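Local coordinates for DsbA family protein (Salmonella typhimurium, PDB 7JVE) that acts as a trimeric thioredoxin-like enzyme with both thiol oxidase and disulfide isomerase activities, encoded in a fimbrial operon, at residues Phe89-Ala101 against Trp153-Leu167. Sequence-based numbering, arbitrary orientation.
Sequences FFDYQCSWCSKMA and WHNALYATGKVEGAL
Phe90, at the end of strand 84-90, offers one ring face to the edge of His154 in an offset edge-to-face pair, planes at 84°; CE1 of the imidazole stands 3.5 Å from Phe90 CE2. Asp91 O accepts a weak bond from Tyr158 OH, while its carboxylate pairs with Arg127. Leu157 CD2 sits over the centre of one Tyr92 ring face, 3.5 Å from the centroid, and Phe90 CE2 is over the other. The CD1 edge of Tyr92 meets a face of Tyr158, and the Tyr92 hydroxyl takes a weak bond from His154 ND1 and donates to a water shared with Trp153 NE1. Gln93 ties the active-site loop to the loop after helix 147-159. Glu164 N reaches Gln93 O at 2.7 Å, on a carbonyl lone pair. The extended Gln93 side chain carries OE1 to the type I' turn 163-166, where Gly165 N gives a weak bond and Leu167 N, just beyond the turn, donates at 3.0 Å from above the amide plane. Cys94 and Cys97 are the cysteine pair of the thioredoxin-type CxxC motif, with Cys94 as N-cap of helix 95-110; their SG atoms lie 3.0 Å apart, too far for a closed disulfide in this model. Helical segment 153-159 crosses segment 95-101, the axes 9.8 Å apart at closest approach, and reaches Cys97 through Tyr158. Ser95 N bonds nearly straight (167°) to Glu164 OE2, approaching on the anti side. A bend at chi2 (-77°) folds that glutamate back toward the helix start, and its OE1 also forms a salt bridge with Arg127. Cys97 CB abuts Tyr158 OH, and Ser98 CA lies over the Tyr158 face opposite Tyr92, 3.8 Å from the centroid. Ala101 CB touches Tyr158 CD2.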
ATOM      1  N   PHE A  89       3.686 -23.340  -7.546  1.00 21.42           N
ATOM      2  CA  PHE A  89       4.511 -22.441  -8.341  1.00 20.61           C
ATOM      3  C   PHE A  89       5.268 -21.502  -7.403  1.00 22.99           C
ATOM      4  O   PHE A  89       4.659 -20.752  -6.630  1.00 20.53           O
ATOM      5  CB  PHE A  89       3.638 -21.656  -9.315  1.00 21.36           C
ATOM      6  CG  PHE A  89       3.003 -22.514 -10.372  1.00 20.93           C
ATOM      7  CD1 PHE A  89       1.915 -23.322 -10.065  1.00 17.37           C
ATOM      8  CD2 PHE A  89       3.537 -22.551 -11.670  1.00 19.20           C
ATOM      9  CE1 PHE A  89       1.320 -24.114 -11.047  1.00 21.31           C
ATOM     10  CE2 PHE A  89       2.964 -23.338 -12.656  1.00 19.12           C
ATOM     11  CZ  PHE A  89       1.843 -24.130 -12.354  1.00 18.62           C
ATOM     12  N   PHE A  90       6.594 -21.549  -7.467  1.00 19.60           N
ATOM     13  CA  PHE A  90       7.422 -20.791  -6.553  1.00 22.25           C
ATOM     14  C   PHE A  90       8.738 -20.462  -7.244  1.00 21.04           C
ATOM     15  O   PHE A  90       9.169 -21.150  -8.179  1.00 20.63           O
ATOM     16  CB  PHE A  90       7.693 -21.567  -5.259  1.00 20.54           C
ATOM     17  CG  PHE A  90       8.521 -22.789  -5.483  1.00 25.54           C
ATOM     18  CD1 PHE A  90       7.935 -23.969  -5.909  1.00 22.43           C
ATOM     19  CD2 PHE A  90       9.903 -22.738  -5.354  1.00 23.94           C
ATOM     20  CE1 PHE A  90       8.712 -25.082  -6.159  1.00 25.48           C
ATOM     21  CE2 PHE A  90      10.674 -23.848  -5.589  1.00 21.88           C
ATOM     22  CZ  PHE A  90      10.083 -25.019  -5.990  1.00 23.80           C
ATOM     23  N   ASP A  91       9.349 -19.378  -6.772  1.00 20.18           N
ATOM     24  CA  ASP A  91      10.684 -18.935  -7.147  1.00 21.72           C
ATOM     25  C   ASP A  91      11.524 -18.971  -5.873  1.00 22.97           C
ATOM     26  O   ASP A  91      11.066 -18.510  -4.819  1.00 23.43           O
ATOM     27  CB  ASP A  91      10.596 -17.520  -7.754  1.00 21.21           C
ATOM     28  CG  ASP A  91      11.941 -16.944  -8.205  1.00 24.69           C
ATOM     29  OD1 ASP A  91      13.024 -17.363  -7.720  1.00 23.75           O
ATOM     30  OD2 ASP A  91      11.887 -16.012  -9.053  1.00 24.62           O
ATOM     31  N   TYR A  92      12.727 -19.551  -5.943  1.00 19.42           N
ATOM     32  CA  TYR A  92      13.543 -19.593  -4.737  1.00 21.76           C
ATOM     33  C   TYR A  92      13.881 -18.196  -4.208  1.00 26.08           C
ATOM     34  O   TYR A  92      14.150 -18.050  -3.011  1.00 24.36           O
ATOM     35  CB  TYR A  92      14.829 -20.384  -4.965  1.00 19.87           C
ATOM     36  CG  TYR A  92      14.622 -21.881  -4.975  1.00 24.18           C
ATOM     37  CD1 TYR A  92      14.289 -22.571  -3.801  1.00 24.93           C
ATOM     38  CD2 TYR A  92      14.746 -22.609  -6.149  1.00 20.29           C
ATOM     39  CE1 TYR A  92      14.098 -23.939  -3.801  1.00 22.70           C
ATOM     40  CE2 TYR A  92      14.554 -23.993  -6.166  1.00 23.30           C
ATOM     41  CZ  TYR A  92      14.228 -24.650  -4.991  1.00 27.04           C
ATOM     42  OH  TYR A  92      14.048 -26.020  -5.001  1.00 27.69           O
ATOM     43  N   GLN A  93      13.868 -17.166  -5.053  1.00 24.22           N
ATOM     44  CA  GLN A  93      14.173 -15.816  -4.595  1.00 24.09           C
ATOM     45  C   GLN A  93      12.932 -15.009  -4.244  1.00 23.09           C
ATOM     46  O   GLN A  93      13.042 -13.833  -3.896  1.00 27.62           O
ATOM     47  CB  GLN A  93      15.003 -15.085  -5.642  1.00 26.31           C
ATOM     48  CG  GLN A  93      16.377 -15.670  -5.744  1.00 25.52           C
ATOM     49  CD  GLN A  93      17.318 -14.769  -6.476  1.00 31.13           C
ATOM     50  OE1 GLN A  93      17.936 -13.882  -5.871  1.00 33.02           O
ATOM     51  NE2 GLN A  93      17.452 -14.984  -7.792  1.00 24.77           N
ATOM     52  N   CYS A  94      11.762 -15.613  -4.308  1.00 23.11           N
ATOM     53  CA  CYS A  94      10.562 -14.994  -3.762  1.00 25.88           C
ATOM     54  C   CYS A  94      10.637 -14.982  -2.237  1.00 24.82           C
ATOM     55  O   CYS A  94      10.620 -16.044  -1.603  1.00 25.09           O
ATOM     56  CB  CYS A  94       9.341 -15.762  -4.243  1.00 21.55           C
ATOM     57  SG  CYS A  94       7.859 -15.136  -3.569  1.00 28.10           S
ATOM     58  N   SER A  95      10.695 -13.786  -1.642  1.00 22.91           N
ATOM     59  CA  SER A  95      10.921 -13.691  -0.202  1.00 27.60           C
ATOM     60  C   SER A  95       9.747 -14.241   0.610  1.00 29.03           C
ATOM     61  O   SER A  95       9.964 -14.810   1.685  1.00 29.75           O
ATOM     62  CB  SER A  95      11.223 -12.239   0.212  1.00 29.77           C
ATOM     63  OG  SER A  95      10.132 -11.362  -0.012  1.00 27.40           O
ATOM     64  N   TRP A  96       8.507 -14.115   0.134  1.00 26.49           N
ATOM     65  CA  TRP A  96       7.434 -14.687   0.940  1.00 26.59           C
ATOM     66  C   TRP A  96       7.195 -16.174   0.659  1.00 26.59           C
ATOM     67  O   TRP A  96       6.697 -16.881   1.549  1.00 27.38           O
ATOM     68  CB  TRP A  96       6.140 -13.881   0.778  1.00 29.06           C
ATOM     69  CG  TRP A  96       5.400 -14.063  -0.514  1.00 28.67           C
ATOM     70  CD1 TRP A  96       4.292 -14.845  -0.725  1.00 26.55           C
ATOM     71  CD2 TRP A  96       5.675 -13.407  -1.756  1.00 25.80           C
ATOM     72  NE1 TRP A  96       3.875 -14.725  -2.037  1.00 26.83           N
ATOM     73  CE2 TRP A  96       4.707 -13.850  -2.690  1.00 25.96           C
ATOM     74  CE3 TRP A  96       6.646 -12.486  -2.173  1.00 27.87           C
ATOM     75  CZ2 TRP A  96       4.683 -13.407  -4.022  1.00 25.63           C
ATOM     76  CZ3 TRP A  96       6.624 -12.038  -3.508  1.00 27.96           C
ATOM     77  CH2 TRP A  96       5.644 -12.501  -4.412  1.00 26.60           C
ATOM     78  N   CYS A  97       7.575 -16.676  -0.523  1.00 23.45           N
ATOM     79  CA  CYS A  97       7.633 -18.126  -0.725  1.00 26.29           C
ATOM     80  C   CYS A  97       8.598 -18.750   0.263  1.00 25.72           C
ATOM     81  O   CYS A  97       8.322 -19.792   0.867  1.00 26.65           O
ATOM     82  CB  CYS A  97       8.102 -18.461  -2.135  1.00 26.11           C
ATOM     83  SG  CYS A  97       6.986 -17.964  -3.422  1.00 31.35           S
ATOM     84  N   SER A  98       9.760 -18.123   0.412  1.00 23.01           N
ATOM     85  CA  SER A  98      10.723 -18.577   1.397  1.00 24.44           C
ATOM     86  C   SER A  98      10.076 -18.668   2.774  1.00 26.41           C
ATOM     87  O   SER A  98      10.161 -19.704   3.441  1.00 26.17           O
ATOM     88  CB  SER A  98      11.921 -17.629   1.405  1.00 22.78           C
ATOM     89  OG  SER A  98      12.918 -18.097   2.282  1.00 28.46           O
ATOM     90  N   LYS A  99       9.387 -17.601   3.209  1.00 26.67           N
ATOM     91  CA  LYS A  99       8.812 -17.625   4.556  1.00 28.31           C
ATOM     92  C   LYS A  99       7.645 -18.592   4.675  1.00 29.37           C
ATOM     93  O   LYS A  99       7.287 -18.961   5.797  1.00 30.68           O
ATOM     94  CB  LYS A  99       8.357 -16.232   5.000  1.00 28.99           C
ATOM     95  CG  LYS A  99       9.401 -15.161   4.789  1.00 29.84           C
ATOM     96  CD  LYS A  99      10.072 -14.852   6.089  1.00 33.47           C
ATOM     97  CE  LYS A  99      10.958 -13.621   5.988  1.00 29.85           C
ATOM     98  NZ  LYS A  99      11.277 -13.132   7.344  1.00 37.99           N
ATOM     99  N   MET A 100       7.045 -19.000   3.557  1.00 28.62           N
ATOM    100  CA  MET A 100       5.990 -20.002   3.569  1.00 29.31           C
ATOM    101  C   MET A 100       6.529 -21.423   3.682  1.00 31.23           C
ATOM    102  O   MET A 100       5.756 -22.344   3.977  1.00 29.89           O
ATOM    103  CB  MET A 100       5.150 -19.878   2.295  1.00 29.18           C
ATOM    104  CG  MET A 100       4.153 -18.725   2.330  1.00 29.49           C
ATOM    105  SD  MET A 100       2.758 -19.150   3.385  1.00 30.81           S
ATOM    106  CE  MET A 100       2.205 -20.627   2.565  1.00 25.37           C
ATOM    107  N   ALA A 101       7.822 -21.629   3.446  1.00 26.93           N
ATOM    108  CA  ALA A 101       8.351 -22.986   3.425  1.00 30.37           C
ATOM    109  C   ALA A 101       8.024 -23.772   4.689  1.00 31.80           C
ATOM    110  O   ALA A 101       7.643 -24.949   4.567  1.00 33.05           O
ATOM    111  CB  ALA A 101       9.866 -22.950   3.154  1.00 28.67           C
ATOM    112  N   TRP A 153      16.912 -30.645  -0.307  1.00 22.26           N
ATOM    113  CA  TRP A 153      17.635 -29.661  -1.101  1.00 22.93           C
ATOM    114  C   TRP A 153      16.827 -28.371  -1.222  1.00 22.57           C
ATOM    115  O   TRP A 153      17.349 -27.264  -1.040  1.00 25.71           O
ATOM    116  CB  TRP A 153      17.948 -30.249  -2.479  1.00 19.62           C
ATOM    117  CG  TRP A 153      18.076 -29.223  -3.531  1.00 21.80           C
ATOM    118  CD1 TRP A 153      17.128 -28.870  -4.453  1.00 20.90           C
ATOM    119  CD2 TRP A 153      19.209 -28.377  -3.771  1.00 21.02           C
ATOM    120  NE1 TRP A 153      17.612 -27.867  -5.266  1.00 20.23           N
ATOM    121  CE2 TRP A 153      18.883 -27.545  -4.872  1.00 20.60           C
ATOM    122  CE3 TRP A 153      20.475 -28.252  -3.175  1.00 23.31           C
ATOM    123  CZ2 TRP A 153      19.779 -26.593  -5.393  1.00 19.87           C
ATOM    124  CZ3 TRP A 153      21.365 -27.304  -3.691  1.00 24.95           C
ATOM    125  CH2 TRP A 153      21.009 -26.487  -4.791  1.00 22.35           C
ATOM    126  N   HIS A 154      15.545 -28.509  -1.536  1.00 19.85           N
ATOM    127  CA  HIS A 154      14.658 -27.367  -1.693  1.00 19.45           C
ATOM    128  C   HIS A 154      14.633 -26.512  -0.431  1.00 22.95           C
ATOM    129  O   HIS A 154      14.841 -25.294  -0.485  1.00 23.42           O
ATOM    130  CB  HIS A 154      13.276 -27.915  -2.069  1.00 20.52           C
ATOM    131  CG  HIS A 154      12.142 -26.951  -1.920  1.00 21.58           C
ATOM    132  ND1 HIS A 154      11.601 -26.277  -2.990  1.00 20.11           N
ATOM    133  CD2 HIS A 154      11.400 -26.606  -0.842  1.00 22.93           C
ATOM    134  CE1 HIS A 154      10.596 -25.532  -2.576  1.00 22.24           C
ATOM    135  NE2 HIS A 154      10.450 -25.714  -1.275  1.00 25.81           N
ATOM    136  N   ASN A 155      14.399 -27.133   0.725  1.00 21.91           N
ATOM    137  CA  ASN A 155      14.397 -26.376   1.971  1.00 22.55           C
ATOM    138  C   ASN A 155      15.765 -25.774   2.261  1.00 29.34           C
ATOM    139  O   ASN A 155      15.862 -24.657   2.792  1.00 28.36           O
ATOM    140  CB  ASN A 155      13.965 -27.268   3.124  1.00 24.13           C
ATOM    141  CG  ASN A 155      12.514 -27.675   3.022  1.00 29.12           C
ATOM    142  OD1 ASN A 155      11.693 -26.905   2.545  1.00 28.04           O
ATOM    143  ND2 ASN A 155      12.194 -28.890   3.463  1.00 26.75           N
ATOM    144  N   ALA A 156      16.840 -26.497   1.933  1.00 22.28           N
ATOM    145  CA  ALA A 156      18.166 -25.979   2.231  1.00 24.81           C
ATOM    146  C   ALA A 156      18.462 -24.733   1.408  1.00 26.10           C
ATOM    147  O   ALA A 156      19.118 -23.808   1.896  1.00 26.24           O
ATOM    148  CB  ALA A 156      19.224 -27.056   1.980  1.00 23.00           C
ATOM    149  N   LEU A 157      17.967 -24.686   0.172  1.00 26.05           N
ATOM    150  CA  LEU A 157      18.209 -23.531  -0.673  1.00 25.58           C
ATOM    151  C   LEU A 157      17.513 -22.291  -0.117  1.00 25.97           C
ATOM    152  O   LEU A 157      18.149 -21.248   0.066  1.00 28.44           O
ATOM    153  CB  LEU A 157      17.775 -23.849  -2.099  1.00 22.48           C
ATOM    154  CG  LEU A 157      18.234 -22.853  -3.165  1.00 26.49           C
ATOM    155  CD1 LEU A 157      19.719 -22.557  -3.026  1.00 23.17           C
ATOM    156  CD2 LEU A 157      17.895 -23.367  -4.570  1.00 23.16           C
ATOM    157  N   TYR A 158      16.208 -22.389   0.160  1.00 23.67           N
ATOM    158  CA  TYR A 158      15.523 -21.422   1.021  1.00 26.36           C
ATOM    159  C   TYR A 158      16.261 -21.038   2.296  1.00 31.61           C
ATOM    160  O   TYR A 158      16.338 -19.851   2.631  1.00 31.88           O
ATOM    161  CB  TYR A 158      14.119 -21.956   1.339  1.00 26.58           C
ATOM    162  CG  TYR A 158      13.049 -21.680   0.311  1.00 26.76           C
ATOM    163  CD1 TYR A 158      13.140 -20.576  -0.529  1.00 25.66           C
ATOM    164  CD2 TYR A 158      12.004 -22.586   0.091  1.00 28.69           C
ATOM    165  CE1 TYR A 158      12.142 -20.294  -1.448  1.00 24.28           C
ATOM    166  CE2 TYR A 158      11.027 -22.347  -0.875  1.00 21.43           C
ATOM    167  CZ  TYR A 158      11.092 -21.198  -1.635  1.00 24.85           C
ATOM    168  OH  TYR A 158      10.109 -20.937  -2.596  1.00 27.28           O
ATOM    169  N   ALA A 159      16.807 -22.014   3.028  1.00 30.02           N
ATOM    170  CA  ALA A 159      17.443 -21.678   4.297  1.00 27.70           C
ATOM    171  C   ALA A 159      18.647 -20.762   4.129  1.00 33.00           C
ATOM    172  O   ALA A 159      19.127 -20.228   5.135  1.00 37.38           O
ATOM    173  CB  ALA A 159      17.866 -22.937   5.058  1.00 25.64           C
ATOM    174  N   THR A 160      19.169 -20.569   2.912  1.00 30.48           N
ATOM    175  CA  THR A 160      20.180 -19.527   2.765  1.00 34.13           C
ATOM    176  C   THR A 160      19.639 -18.155   3.150  1.00 39.29           C
ATOM    177  O   THR A 160      20.430 -17.252   3.447  1.00 45.24           O
ATOM    178  CB  THR A 160      20.732 -19.446   1.340  1.00 31.25           C
ATOM    179  OG1 THR A 160      19.678 -19.069   0.440  1.00 31.91           O
ATOM    180  CG2 THR A 160      21.399 -20.762   0.909  1.00 26.02           C
ATOM    181  N   GLY A 161      18.316 -17.976   3.151  1.00 36.51           N
ATOM    182  CA  GLY A 161      17.733 -16.681   3.427  1.00 31.80           C
ATOM    183  C   GLY A 161      18.040 -15.667   2.341  1.00 36.59           C
ATOM    184  O   GLY A 161      17.858 -14.465   2.550  1.00 47.38           O
ATOM    185  N   LYS A 162      18.503 -16.120   1.176  1.00 35.36           N
ATOM    186  CA  LYS A 162      18.914 -15.220   0.099  1.00 37.62           C
ATOM    187  C   LYS A 162      17.758 -15.077  -0.893  1.00 37.96           C
ATOM    188  O   LYS A 162      17.397 -16.036  -1.589  1.00 32.05           O
ATOM    189  CB  LYS A 162      20.200 -15.722  -0.565  1.00 34.70           C
ATOM    190  CG  LYS A 162      21.355 -15.851   0.456  1.00 39.11           C
ATOM    191  CD  LYS A 162      22.735 -16.066  -0.151  1.00 38.09           C
ATOM    192  CE  LYS A 162      23.814 -15.461   0.739  1.00 41.30           C
ATOM    193  NZ  LYS A 162      25.207 -15.868   0.344  1.00 46.01           N
ATOM    194  N   VAL A 163      17.157 -13.883  -0.931  1.00 35.83           N
ATOM    195  CA  VAL A 163      15.928 -13.654  -1.681  1.00 35.16           C
ATOM    196  C   VAL A 163      16.047 -12.329  -2.425  1.00 36.60           C
ATOM    197  O   VAL A 163      16.933 -11.512  -2.151  1.00 36.66           O
ATOM    198  CB  VAL A 163      14.677 -13.661  -0.757  1.00 32.51           C
ATOM    199  CG1 VAL A 163      14.509 -15.034  -0.099  1.00 30.10           C
ATOM    200  CG2 VAL A 163      14.752 -12.549   0.304  1.00 30.24           C
ATOM    201  N   GLU A 164      15.155 -12.153  -3.412  1.00 33.69           N
ATOM    202  CA  GLU A 164      14.918 -10.866  -4.087  1.00 35.11           C
ATOM    203  C   GLU A 164      16.190 -10.315  -4.729  1.00 37.38           C
ATOM    204  O   GLU A 164      16.450  -9.107  -4.708  1.00 32.43           O
ATOM    205  CB  GLU A 164      14.296  -9.857  -3.119  1.00 32.71           C
ATOM    206  CG  GLU A 164      13.014 -10.425  -2.558  1.00 34.82           C
ATOM    207  CD  GLU A 164      11.844 -10.363  -3.541  1.00 38.04           C
ATOM    208  OE1 GLU A 164      11.999  -9.731  -4.610  1.00 42.57           O
ATOM    209  OE2 GLU A 164      10.805 -11.030  -3.280  1.00 32.71           O
ATOM    210  N   GLY A 165      16.980 -11.207  -5.326  1.00 35.75           N
ATOM    211  CA  GLY A 165      18.188 -10.832  -6.028  1.00 37.21           C
ATOM    212  C   GLY A 165      19.473 -11.198  -5.313  1.00 33.86           C
ATOM    213  O   GLY A 165      20.536 -11.174  -5.942  1.00 35.09           O
ATOM    214  N   ALA A 166      19.407 -11.566  -4.030  1.00 33.35           N
ATOM    215  CA  ALA A 166      20.609 -11.884  -3.265  1.00 32.42           C
ATOM    216  C   ALA A 166      21.123 -13.309  -3.484  1.00 35.99           C
ATOM    217  O   ALA A 166      22.248 -13.606  -3.057  1.00 38.71           O
ATOM    218  CB  ALA A 166      20.359 -11.662  -1.763  1.00 28.83           C
ATOM    219  N   LEU A 167      20.346 -14.202  -4.101  1.00 30.00           N
ATOM    220  CA  LEU A 167      20.818 -15.555  -4.393  1.00 31.54           C
ATOM    221  C   LEU A 167      21.576 -15.576  -5.721  1.00 28.85           C
ATOM    222  O   LEU A 167      20.998 -15.272  -6.769  1.00 29.16           O
ATOM    223  CB  LEU A 167      19.652 -16.537  -4.442  1.00 27.21           C
ATOM    224  CG  LEU A 167      20.025 -18.015  -4.451  1.00 29.57           C
ATOM    225  CD1 LEU A 167      20.782 -18.370  -3.192  1.00 31.11           C
ATOM    226  CD2 LEU A 167      18.782 -18.883  -4.560  1.00 30.95           C
TER
HETATM  227  O   HOH W   1      15.470 -27.170  -7.125  1.00 21.09           O
HETATM  228  O   HOH W   2      15.252 -17.779   1.543  1.00 27.13           O
HETATM  229  O   HOH W   3       8.915 -26.627   2.384  1.00 30.30           O